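Local coordinates for hypothetical protein (Actinomyces odontolyticus, PDB 4MJG) that is of unknown function, belongs to the DUF4853 family and is probably a lipoprotein in its natural form, at residues P11-S23 against A135-F149. Residues are numbered along the deposited sequence; the frame is centred on the assembly and turned at random.
Sequences PFPERVSIEEYIS and ACLPTNKPLDDPGQF. With SO4 (sulfate ion), chain C.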
loop_
_atom_site.group_PDB
_atom_site.type_symbol
_atom_site.label_atom_id
_atom_site.label_comp_id
_atom_site.label_asym_id
_atom_site.label_seq_id
_atom_site.Cartn_x
_atom_site.Cartn_y
_atom_site.Cartn_z
ATOM N N PRO A 11 14.880 -13.386 -7.131
ATOM C CA PRO A 11 14.779 -14.446 -6.128
ATOM C C PRO A 11 15.063 -13.954 -4.708
ATOM O O PRO A 11 15.744 -12.942 -4.521
ATOM C CB PRO A 11 15.833 -15.461 -6.580
ATOM C CG PRO A 11 16.823 -14.660 -7.345
ATOM C CD PRO A 11 16.033 -13.582 -8.027
ATOM N N PHE A 12 14.545 -14.696 -3.731
ATOM C CA PHE A 12 14.536 -14.295 -2.323
ATOM C C PHE A 12 15.888 -13.823 -1.769
ATOM O O PHE A 12 15.963 -12.746 -1.178
ATOM C CB PHE A 12 13.979 -15.442 -1.468
ATOM C CG PHE A 12 13.936 -15.142 0.001
ATOM C CD1 PHE A 12 12.936 -14.338 0.526
ATOM C CD2 PHE A 12 14.884 -15.674 0.860
ATOM C CE1 PHE A 12 12.887 -14.062 1.882
ATOM C CE2 PHE A 12 14.841 -15.403 2.216
ATOM C CZ PHE A 12 13.844 -14.594 2.727
ATOM N N PRO A 13 16.956 -14.614 -1.959
ATOM C CA PRO A 13 18.243 -14.232 -1.361
ATOM C C PRO A 13 18.782 -12.886 -1.849
ATOM O O PRO A 13 19.447 -12.186 -1.090
ATOM C CB PRO A 13 19.196 -15.360 -1.798
ATOM C CG PRO A 13 18.320 -16.477 -2.241
ATOM C CD PRO A 13 17.085 -15.828 -2.784
ATOM N N GLU A 14 18.494 -12.537 -3.100
ATOM C CA GLU A 14 19.043 -11.333 -3.721
ATOM C C GLU A 14 18.209 -10.079 -3.455
ATOM O O GLU A 14 18.578 -8.990 -3.888
ATOM C CB GLU A 14 19.191 -11.551 -5.228
ATOM C CG GLU A 14 20.117 -12.706 -5.591
ATOM C CD GLU A 14 20.059 -13.074 -7.063
ATOM O OE1 GLU A 14 19.497 -12.294 -7.861
ATOM O OE2 GLU A 14 20.578 -14.151 -7.425
ATOM N N ARG A 15 17.087 -10.229 -2.756
ATOM C CA ARG A 15 16.248 -9.085 -2.398
ATOM C C ARG A 15 16.876 -8.299 -1.250
ATOM O O ARG A 15 17.612 -8.857 -0.445
ATOM C CB ARG A 15 14.849 -9.557 -1.991
ATOM C CG ARG A 15 14.042 -10.161 -3.128
ATOM C CD ARG A 15 12.757 -10.798 -2.623
ATOM N NE ARG A 15 12.198 -11.744 -3.589
ATOM C CZ ARG A 15 11.197 -12.589 -3.337
ATOM N NH1 ARG A 15 10.617 -12.620 -2.144
ATOM N NH2 ARG A 15 10.775 -13.417 -4.284
ATOM N N VAL A 16 16.578 -7.006 -1.172
ATOM C CA VAL A 16 17.039 -6.185 -0.049
ATOM C C VAL A 16 16.402 -6.675 1.246
ATOM O O VAL A 16 15.372 -7.350 1.223
ATOM C CB VAL A 16 16.722 -4.678 -0.225
ATOM C CG1 VAL A 16 17.415 -4.119 -1.459
ATOM C CG2 VAL A 16 15.219 -4.414 -0.283
ATOM N N SER A 17 17.011 -6.326 2.373
ATOM C CA SER A 17 16.513 -6.764 3.673
ATOM C C SER A 17 15.220 -6.041 4.023
ATOM O O SER A 17 14.958 -4.938 3.540
ATOM C CB SER A 17 17.549 -6.518 4.771
ATOM O OG SER A 17 17.594 -5.147 5.122
ATOM N N ILE A 18 14.419 -6.677 4.870
ATOM C CA ILE A 18 13.181 -6.086 5.378
ATOM C C ILE A 18 13.387 -4.654 5.883
ATOM O O ILE A 18 12.569 -3.775 5.612
ATOM C CB ILE A 18 12.555 -6.968 6.493
ATOM C CG1 ILE A 18 11.231 -6.378 6.995
ATOM C CG2 ILE A 18 13.520 -7.174 7.657
ATOM C CD1 ILE A 18 10.138 -6.329 5.950
ATOM N N GLU A 19 14.490 -4.425 6.590
ATOM C CA GLU A 19 14.785 -3.113 7.162
ATOM C C GLU A 19 15.106 -2.082 6.082
ATOM O O GLU A 19 14.704 -0.922 6.191
ATOM C CB GLU A 19 15.947 -3.219 8.149
ATOM C CG GLU A 19 15.634 -4.065 9.379
ATOM C CD GLU A 19 16.746 -5.043 9.715
ATOM O OE1 GLU A 19 17.014 -5.953 8.891
ATOM O OE2 GLU A 19 17.346 -4.904 10.806
ATOM N N GLU A 20 15.832 -2.510 5.050
ATOM C CA GLU A 20 16.151 -1.648 3.912
ATOM C C GLU A 20 14.884 -1.295 3.148
ATOM O O GLU A 20 14.735 -0.171 2.658
ATOM C CB GLU A 20 17.144 -2.352 2.978
ATOM C CG GLU A 20 17.546 -1.575 1.724
ATOM C CD GLU A 20 18.523 -0.442 1.992
ATOM O OE1 GLU A 20 18.844 -0.171 3.167
ATOM O OE2 GLU A 20 18.972 0.185 1.009
ATOM N N TYR A 21 13.977 -2.263 3.051
ATOM C CA TYR A 21 12.724 -2.080 2.330
ATOM C C TYR A 21 11.816 -1.098 3.059
ATOM O O TYR A 21 11.246 -0.185 2.449
ATOM C CB TYR A 21 12.016 -3.416 2.175
ATOM C CG TYR A 21 10.913 -3.428 1.145
ATOM C CD1 TYR A 21 9.603 -3.110 1.487
ATOM C CD2 TYR A 21 11.174 -3.796 -0.168
ATOM C CE1 TYR A 21 8.586 -3.143 0.543
ATOM C CE2 TYR A 21 10.167 -3.835 -1.119
ATOM C CZ TYR A 21 8.877 -3.508 -0.764
ATOM O OH TYR A 21 7.886 -3.559 -1.716
ATOM N N ILE A 22 11.691 -1.291 4.367
ATOM C CA ILE A 22 10.924 -0.379 5.211
ATOM C C ILE A 22 11.475 1.045 5.104
ATOM O O ILE A 22 10.718 2.013 4.958
ATOM C CB ILE A 22 10.938 -0.851 6.680
ATOM C CG1 ILE A 22 10.037 -2.083 6.831
ATOM C CG2 ILE A 22 10.467 0.255 7.610
ATOM C CD1 ILE A 22 10.181 -2.810 8.149
ATOM N N SER A 23 12.797 1.153 5.159
ATOM C CA SER A 23 13.475 2.443 5.115
ATOM C C SER A 23 13.345 3.170 3.767
ATOM O O SER A 23 13.097 4.379 3.739
ATOM C CB SER A 23 14.954 2.253 5.454
ATOM O OG SER A 23 15.681 3.448 5.252
ATOM N N ALA A 135 6.751 -8.419 -1.081
ATOM C CA ALA A 135 7.177 -9.805 -1.202
ATOM C C ALA A 135 7.869 -10.193 0.089
ATOM O O ALA A 135 8.157 -9.330 0.921
ATOM C CB ALA A 135 8.132 -9.959 -2.374
ATOM N N CYS A 136 8.132 -11.483 0.262
ATOM C CA CYS A 136 8.854 -11.961 1.440
ATOM C C CYS A 136 10.311 -11.518 1.341
ATOM O O CYS A 136 10.937 -11.675 0.297
ATOM C CB CYS A 136 8.765 -13.482 1.554
ATOM S SG CYS A 136 9.188 -14.140 3.186
ATOM N N LEU A 137 10.842 -10.953 2.423
ATOM C CA LEU A 137 12.183 -10.372 2.413
ATOM C C LEU A 137 13.103 -11.050 3.424
ATOM O O LEU A 137 12.671 -11.400 4.519
ATOM C CB LEU A 137 12.101 -8.874 2.713
ATOM C CG LEU A 137 11.234 -8.081 1.735
ATOM C CD1 LEU A 137 10.932 -6.689 2.269
ATOM C CD2 LEU A 137 11.899 -8.001 0.371
ATOM N N PRO A 138 14.386 -11.228 3.065
ATOM C CA PRO A 138 15.339 -11.836 3.985
ATOM C C PRO A 138 15.801 -10.862 5.060
ATOM O O PRO A 138 15.533 -9.666 4.967
ATOM C CB PRO A 138 16.503 -12.205 3.072
ATOM C CG PRO A 138 16.481 -11.151 2.020
ATOM C CD PRO A 138 15.031 -10.827 1.800
ATOM N N THR A 139 16.483 -11.386 6.074
ATOM C CA THR A 139 17.088 -10.563 7.116
ATOM C C THR A 139 18.115 -11.357 7.917
ATOM O O THR A 139 18.028 -12.579 8.018
ATOM C CB THR A 139 16.032 -10.003 8.093
ATOM O OG1 THR A 139 16.660 -9.092 9.006
ATOM C CG2 THR A 139 15.343 -11.129 8.869
ATOM N N ASN A 140 19.077 -10.645 8.492
ATOM C CA ASN A 140 20.036 -11.243 9.419
ATOM C C ASN A 140 19.528 -11.223 10.867
ATOM O O ASN A 140 20.226 -11.668 11.779
ATOM C CB ASN A 140 21.392 -10.534 9.320
ATOM C CG ASN A 140 21.328 -9.069 9.732
ATOM O OD1 ASN A 140 20.254 -8.518 9.995
ATOM N ND2 ASN A 140 22.487 -8.425 9.780
ATOM N N LYS A 141 18.320 -10.703 11.070
ATOM C CA LYS A 141 17.732 -10.575 12.402
ATOM C C LYS A 141 16.920 -11.818 12.746
ATOM O O LYS A 141 16.611 -12.615 11.861
ATOM C CB LYS A 141 16.832 -9.336 12.468
ATOM C CG LYS A 141 17.507 -8.030 12.067
ATOM C CD LYS A 141 18.668 -7.676 12.979
ATOM C CE LYS A 141 19.249 -6.318 12.624
ATOM N NZ LYS A 141 20.557 -6.070 13.288
ATOM N N PRO A 142 16.575 -11.996 14.037
ATOM C CA PRO A 142 15.789 -13.159 14.447
ATOM C C PRO A 142 14.459 -13.277 13.719
ATOM O O PRO A 142 13.806 -12.269 13.463
ATOM C CB PRO A 142 15.548 -12.910 15.938
ATOM C CG PRO A 142 16.716 -12.106 16.369
ATOM C CD PRO A 142 17.032 -11.215 15.203
ATOM N N LEU A 143 14.077 -14.508 13.396
ATOM C CA LEU A 143 12.790 -14.791 12.765
ATOM C C LEU A 143 11.735 -14.932 13.857
ATOM O O LEU A 143 12.061 -14.913 15.046
ATOM C CB LEU A 143 12.877 -16.068 11.920
ATOM C CG LEU A 143 13.612 -15.985 10.571
ATOM C CD1 LEU A 143 14.891 -15.160 10.621
ATOM C CD2 LEU A 143 13.915 -17.387 10.064
ATOM N N ASP A 144 10.475 -15.057 13.456
ATOM C CA ASP A 144 9.355 -15.215 14.401
ATOM C C ASP A 144 9.277 -14.103 15.466
ATOM O O ASP A 144 8.975 -14.365 16.631
ATOM C CB ASP A 144 9.394 -16.603 15.066
ATOM C CG ASP A 144 9.222 -17.740 14.066
ATOM O OD1 ASP A 144 8.406 -17.606 13.125
ATOM O OD2 ASP A 144 9.903 -18.777 14.228
ATOM N N ASP A 145 9.546 -12.869 15.047
ATOM C CA ASP A 145 9.443 -11.699 15.917
ATOM C C ASP A 145 9.220 -10.462 15.043
ATOM O O ASP A 145 10.073 -9.581 14.963
ATOM C CB ASP A 145 10.707 -11.550 16.778
ATOM C CG ASP A 145 10.592 -10.436 17.817
ATOM O OD1 ASP A 145 9.503 -9.846 17.969
ATOM O OD2 ASP A 145 11.599 -10.138 18.494
ATOM N N PRO A 146 8.061 -10.397 14.377
ATOM C CA PRO A 146 7.793 -9.311 13.435
ATOM C C PRO A 146 7.705 -7.914 14.067
ATOM O O PRO A 146 7.896 -6.908 13.377
ATOM C CB PRO A 146 6.446 -9.709 12.817
ATOM C CG PRO A 146 5.803 -10.611 13.814
ATOM C CD PRO A 146 6.925 -11.329 14.496
ATOM N N GLY A 147 7.432 -7.849 15.366
ATOM C CA GLY A 147 7.309 -6.570 16.051
ATOM C C GLY A 147 8.625 -5.881 16.368
ATOM O O GLY A 147 8.623 -4.753 16.866
ATOM N N GLN A 148 9.751 -6.546 16.098
ATOM C CA GLN A 148 11.069 -5.967 16.375
ATOM C C GLN A 148 11.382 -4.757 15.488
ATOM O O GLN A 148 12.179 -3.910 15.871
ATOM C CB GLN A 148 12.181 -7.026 16.243
ATOM C CG GLN A 148 12.507 -7.449 14.817
ATOM C CD GLN A 148 13.483 -8.618 14.747
ATOM O OE1 GLN A 148 14.673 -8.460 15.020
ATOM N NE2 GLN A 148 12.986 -9.794 14.369
ATOM N N PHE A 149 10.749 -4.674 14.318
ATOM C CA PHE A 149 11.104 -3.666 13.312
ATOM C C PHE A 149 10.314 -2.380 13.454
ATOM O O PHE A 149 9.090 -2.405 13.449
ATOM C CB PHE A 149 10.862 -4.215 11.914
ATOM C CG PHE A 149 11.566 -5.507 11.646
ATOM C CD1 PHE A 149 12.937 -5.533 11.441
ATOM C CD2 PHE A 149 10.859 -6.698 11.598
ATOM C CE1 PHE A 149 13.588 -6.722 11.192
ATOM C CE2 PHE A 149 11.504 -7.891 11.348
ATOM C CZ PHE A 149 12.871 -7.904 11.145
HETATM S S SO4 C . 6.251 -14.005 -1.676
HETATM O O1 SO4 C . 7.523 -13.247 -1.751
HETATM O O2 SO4 C . 5.091 -13.115 -1.914
HETATM O O3 SO4 C . 6.260 -15.055 -2.719
HETATM O O4 SO4 C . 6.144 -14.634 -0.341
#
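Phe12 holds CG anti to its own backbone N (chi1 179°), which lays its ring along Cys136 to Pro138, and Arg15, extended from CG to NE, carries its guanidinium to the carbonyl of Cys136. Over one face of the Phe12 ring lies Pro138 CD, 4.2 Å from its centroid, a CH-pi contact; a proline suits the place because its compact, puckered ring can lie on an aromatic face, and its nitrogen brings no N-H that would need a partner. Cys136 O sits at the ring's edge, 3.3 Å from Phe12 CD1. Cys136 O accepts Arg15 NH1 at 2.6 Å on a lone pair, in the carbonyl plane and close to the guanidinium plane. NH1 also bonds O1 of a sulfate, probably from the crystallisation liquor, which Cys136 N and Arg64 bind too. A leucine in place of Arg15 would probably leave Cys136 O without this donor and the sulfate with one positive partner fewer. Here the loop after strand 127-133 of the antiparallel sheet, tied to Cys55 by the disulfide of Cys136, meets the start of helix 18-24, whose N-cap, Ser17, suits the place because its OG accepts from Glu20 N. Ile18 N donates to Pro138 O (3.2 Å), while Leu137 CD1 packs against Tyr21 CB (3.4 Å). Further along, Ile18 CG2 packs on Phe149 CE1 (3.6 Å). Thr139, its OG1 closing an ST turn with Lys141 N, donates to Glu19 OE1 from above the carboxylate plane; Lys141 NZ stays 4.2 Å from Glu19 OE2, beyond a salt bridge.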